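Local structure of transcription factor GAMBIF1 (Anopheles gambiae, 1BVO) at residues C[5-10]-C[30-35]; C[109-114]-C[133-138]. The protein binds DNA through its Rel homology specificity domain, the part in this structure, and probably acts as a sequence-specific activator of RNA polymerase II transcription. All coordinates share one frame; numbering follows the deposited sequence.

Contact 1: C[5-10]-C[30-35]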
# COMPACT_ATOMS: atom_id res chain seq x y z
N ILE C 5 -27.26 -24.48 9.19
CA ILE C 5 -27.11 -23.06 8.92
C ILE C 5 -28.46 -22.54 8.49
O ILE C 5 -28.78 -22.50 7.30
CB ILE C 5 -26.09 -22.81 7.84
CG1 ILE C 5 -24.78 -23.46 8.27
CG2 ILE C 5 -25.97 -21.31 7.56
CD1 ILE C 5 -23.60 -23.02 7.49
N THR C 6 -29.24 -22.10 9.47
CA THR C 6 -30.60 -21.63 9.24
C THR C 6 -30.77 -20.37 8.42
O THR C 6 -31.82 -20.16 7.81
CB THR C 6 -31.38 -21.57 10.55
OG1 THR C 6 -30.74 -20.66 11.46
CG2 THR C 6 -31.44 -22.96 11.18
N GLU C 7 -29.79 -19.48 8.45
CA GLU C 7 -29.87 -18.30 7.61
C GLU C 7 -28.46 -18.07 7.18
O GLU C 7 -27.54 -17.98 7.98
CB GLU C 7 -30.49 -17.07 8.29
CG GLU C 7 -30.18 -15.74 7.57
CD GLU C 7 -31.38 -15.06 6.92
OE1 GLU C 7 -32.30 -14.63 7.62
OE2 GLU C 7 -31.37 -14.91 5.69
N GLN C 8 -28.30 -18.19 5.87
CA GLN C 8 -27.04 -18.06 5.20
C GLN C 8 -26.64 -16.64 4.96
O GLN C 8 -27.48 -15.76 4.73
CB GLN C 8 -27.12 -18.77 3.87
CG GLN C 8 -27.16 -20.26 4.00
CD GLN C 8 -25.79 -20.86 4.06
OE1 GLN C 8 -24.77 -20.15 4.01
NE2 GLN C 8 -25.74 -22.18 4.20
N PRO C 9 -25.34 -16.39 5.00
CA PRO C 9 -24.86 -15.04 4.77
C PRO C 9 -25.18 -14.61 3.36
O PRO C 9 -25.16 -15.41 2.42
CB PRO C 9 -23.35 -15.17 4.99
CG PRO C 9 -23.07 -16.63 4.70
CD PRO C 9 -24.25 -17.30 5.34
N HIS C 10 -25.62 -13.37 3.24
CA HIS C 10 -25.90 -12.83 1.94
C HIS C 10 -24.53 -12.81 1.28
O HIS C 10 -23.60 -12.20 1.80
CB HIS C 10 -26.46 -11.42 2.03
CG HIS C 10 -26.86 -10.87 0.71
ND1 HIS C 10 -28.18 -10.71 0.33
CD2 HIS C 10 -26.12 -10.51 -0.37
CE1 HIS C 10 -28.23 -10.28 -0.92
NE2 HIS C 10 -26.99 -10.15 -1.37
N GLY C 30 -28.20 -11.41 6.29
CA GLY C 30 -28.57 -12.77 5.93
C GLY C 30 -29.10 -12.74 4.52
O GLY C 30 -29.36 -11.65 3.99
N VAL C 31 -29.25 -13.90 3.89
CA VAL C 31 -29.75 -13.95 2.51
C VAL C 31 -31.07 -13.23 2.37
O VAL C 31 -31.33 -12.55 1.37
CB VAL C 31 -30.07 -15.39 2.03
CG1 VAL C 31 -29.44 -15.63 0.69
CG2 VAL C 31 -29.66 -16.43 3.04
N ASN C 32 -31.90 -13.40 3.39
CA ASN C 32 -33.24 -12.84 3.41
C ASN C 32 -33.38 -11.45 3.99
O ASN C 32 -34.50 -10.96 4.15
CB ASN C 32 -34.15 -13.81 4.14
CG ASN C 32 -34.02 -15.21 3.60
OD1 ASN C 32 -34.15 -15.45 2.40
ND2 ASN C 32 -33.68 -16.15 4.47
N THR C 33 -32.26 -10.78 4.26
CA THR C 33 -32.32 -9.44 4.84
C THR C 33 -33.32 -8.66 4.00
O THR C 33 -33.36 -8.82 2.77
CB THR C 33 -30.90 -8.76 4.96
OG1 THR C 33 -30.90 -7.85 6.08
CG2 THR C 33 -30.53 -7.98 3.69
N THR C 34 -34.26 -8.03 4.69
CA THR C 34 -35.31 -7.30 4.01
C THR C 34 -35.33 -5.83 4.38
O THR C 34 -34.61 -5.38 5.28
CB THR C 34 -36.69 -8.00 4.26
OG1 THR C 34 -37.39 -8.13 3.02
CG2 THR C 34 -37.55 -7.22 5.22
N ALA C 35 -36.16 -5.08 3.66
CA ALA C 35 -36.32 -3.64 3.84
C ALA C 35 -36.68 -3.24 5.27
O ALA C 35 -35.92 -2.52 5.92
CB ALA C 35 -37.38 -3.12 2.88

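Contact 2: C[109-114]-C[133-138]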
# COMPACT_ATOMS: atom_id res chain seq x y z
N ASP C 109 0.31 -9.11 3.58
CA ASP C 109 0.08 -9.71 4.88
C ASP C 109 -0.46 -11.13 4.93
O ASP C 109 -0.43 -11.75 5.99
CB ASP C 109 -0.83 -8.80 5.72
CG ASP C 109 -0.43 -7.33 5.67
OD1 ASP C 109 0.77 -7.04 5.44
OD2 ASP C 109 -1.32 -6.47 5.81
N VAL C 110 -0.93 -11.67 3.82
CA VAL C 110 -1.47 -13.04 3.85
C VAL C 110 -0.65 -14.01 4.68
O VAL C 110 -1.21 -14.70 5.53
CB VAL C 110 -1.63 -13.69 2.45
CG1 VAL C 110 -1.96 -15.17 2.60
CG2 VAL C 110 -2.74 -13.01 1.67
N GLU C 111 0.66 -14.05 4.45
CA GLU C 111 1.51 -14.99 5.18
C GLU C 111 1.49 -14.86 6.71
O GLU C 111 1.06 -15.78 7.40
CB GLU C 111 2.96 -15.00 4.63
CG GLU C 111 3.86 -16.10 5.24
CD GLU C 111 4.44 -17.10 4.23
OE1 GLU C 111 4.43 -16.82 3.00
OE2 GLU C 111 4.93 -18.17 4.66
N GLU C 112 1.88 -13.69 7.24
CA GLU C 112 1.91 -13.42 8.68
C GLU C 112 0.54 -13.74 9.30
O GLU C 112 0.45 -14.28 10.40
CB GLU C 112 2.29 -11.94 8.92
CG GLU C 112 1.97 -11.34 10.30
CD GLU C 112 1.27 -9.97 10.20
OE1 GLU C 112 1.96 -8.94 9.98
OE2 GLU C 112 0.02 -9.94 10.35
N ALA C 113 -0.52 -13.46 8.53
CA ALA C 113 -1.88 -13.72 8.97
C ALA C 113 -2.09 -15.21 9.17
O ALA C 113 -2.44 -15.66 10.27
CB ALA C 113 -2.87 -13.18 7.95
N LEU C 114 -1.88 -15.98 8.10
CA LEU C 114 -2.03 -17.43 8.16
C LEU C 114 -1.07 -17.98 9.20
O LEU C 114 -1.33 -19.02 9.81
CB LEU C 114 -1.73 -18.05 6.81
CG LEU C 114 -2.86 -17.83 5.80
CD1 LEU C 114 -2.47 -18.40 4.46
CD2 LEU C 114 -4.13 -18.47 6.33
N LYS C 133 2.74 -20.58 1.87
CA LYS C 133 3.92 -20.45 1.00
C LYS C 133 3.51 -19.91 -0.38
O LYS C 133 4.23 -19.10 -0.98
CB LYS C 133 4.59 -21.83 0.82
CG LYS C 133 5.06 -22.56 2.10
CD LYS C 133 5.69 -23.93 1.78
CE LYS C 133 4.94 -25.09 2.44
NZ LYS C 133 5.40 -25.35 3.84
N GLU C 134 2.37 -20.38 -0.89
CA GLU C 134 1.79 -20.00 -2.18
C GLU C 134 0.66 -19.02 -1.84
O GLU C 134 -0.50 -19.40 -1.84
CB GLU C 134 1.20 -21.27 -2.81
CG GLU C 134 1.56 -21.55 -4.26
CD GLU C 134 1.11 -22.94 -4.70
OE1 GLU C 134 -0.08 -23.10 -5.09
OE2 GLU C 134 1.94 -23.88 -4.64
N PRO C 135 0.97 -17.73 -1.63
CA PRO C 135 -0.06 -16.75 -1.27
C PRO C 135 -1.02 -16.22 -2.35
O PRO C 135 -2.11 -15.76 -2.03
CB PRO C 135 0.75 -15.60 -0.65
CG PRO C 135 2.20 -16.11 -0.62
CD PRO C 135 2.27 -17.06 -1.77
N GLY C 136 -0.60 -16.24 -3.61
CA GLY C 136 -1.44 -15.74 -4.69
C GLY C 136 -2.53 -16.72 -5.08
O GLY C 136 -3.50 -16.36 -5.74
N SER C 137 -2.38 -17.97 -4.65
CA SER C 137 -3.36 -19.00 -4.95
C SER C 137 -4.68 -18.78 -4.21
O SER C 137 -5.72 -19.31 -4.61
CB SER C 137 -2.79 -20.34 -4.53
OG SER C 137 -2.18 -20.19 -3.27
N ILE C 138 -4.61 -18.01 -3.12
CA ILE C 138 -5.79 -17.72 -2.32
C ILE C 138 -6.59 -16.56 -2.87
O ILE C 138 -6.06 -15.45 -3.00
CB ILE C 138 -5.37 -17.38 -0.89
CG1 ILE C 138 -4.44 -18.47 -0.37
CG2 ILE C 138 -6.59 -17.22 0.01
CD1 ILE C 138 -3.74 -18.11 0.90

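Contact 1: C[5-10]-C[30-35]
The imidazole of His10 meets the carbonyl O of Gly30 at its edge, in the plane of the ring, while the carbonyl O of Val31 lies obliquely to the ring near ND1. The closer approach belongs to the base of the side chain: His10 CB is 3.5 Å from Gly30 O. With CG anti to the backbone N (chi1 -176°), the ring lies alongside the Gly30-Val31 backbone. The carboxylate of Glu7 and the amide of Asn32 cross at a slant, their planes 54° apart. The chain of Glu7, bent at chi2, brings OE2 up to the turn, where Asn32 N donates a hydrogen bond of 2.8 Å. That bond is nearly straight, 169° at the hydrogen, and comes in close to the C-O axis of OE2. Asn32 ND2 also lies 2.9 Å from Glu7 OE2.

The chains of Pro9 and Gly30 form a single beta bridge. Val31 N donates to Gln8 O at 2.7 Å, a bent bond, although the place of that oxygen is less sure. Gln8 turns its amide elsewhere, OE1 accepting from Asp169 N in strand 159-172, and of its side chain CB is nearest to Val31. Residues 30 to 33 close on themselves through Thr33 N to Gly30 O, 3.0 Å, and Thr33 OG1 is hydrogen-bonded to Thr39 N. On the strand side, Thr6 and Glu7 both face Ser42, a classic beta bulge. A type I beta turn, Gly30 to Thr33, is thus held by a carboxylate at the end of a bulged edge strand of this Rel homology domain.

Contact 2: C[109-114]-C[133-138]
Ile138 CD1 sits against two methyls of the helix at once, 3.8 Å from Leu114 CD1 and 3.8 Å from Val110 CG1. Leu114 and Ile138 reach for each other tip to tip, whereas Val110 and Ile138 run past one another in opposite directions. The first torsion of Val110 explains its part: CG1 stands anti to the backbone N (chi1 171°) and is the branch that meets the loop. All three residues are buried, and His131 touches both Leu114 and Ile138, while Leu140 lies on Val110 and Pro70 on Ile138.

Val110 and Leu114 lie one turn apart on helix 107-120, joined by the backbone bond from Leu114 N to Val110 O, and so offer one apolar stripe to the loop that leads into strand 142-152. This pairs a helix of the Rel homology domain with the chain that returns from it to the sheet, the nearest atom being about 6 Å from the bound DNA.

Toward solvent the fit slackens. Pro135 CB approaches Val110 CG1 only to 4.3 Å, and Pro135 is partly exposed. Farther out, exposed Glu111 brings its carboxylate nearer the loop, OE1 coming to 4.2 Å from Lys133 CA and 4.3 Å from Pro135 CG. CB of Lys133 is directed away from the helix.

Overall arrangement
From the N terminus, strand 2-7 runs into contact 1, which closes the first part of the connection from strand 2-7 to strand 42-46 by bringing 30-35 back beside 5-10, with 19 residues between its segments. The chain then passes through the strands from 42-46 to 101-103 before helix 107-120 opens contact 2. There 133-138 folds back on the helix before the chain goes on to strand 142-152. The contacts are in series, neither nested nor crossed. Contacts 1 and 2 lie on opposite sides of the chain's centre, and their nearest atoms are about 17 Å apart. Contact 1 ties a loop to the end of strand 2-7 and the chain just after it; contact 2 ties one to a helix.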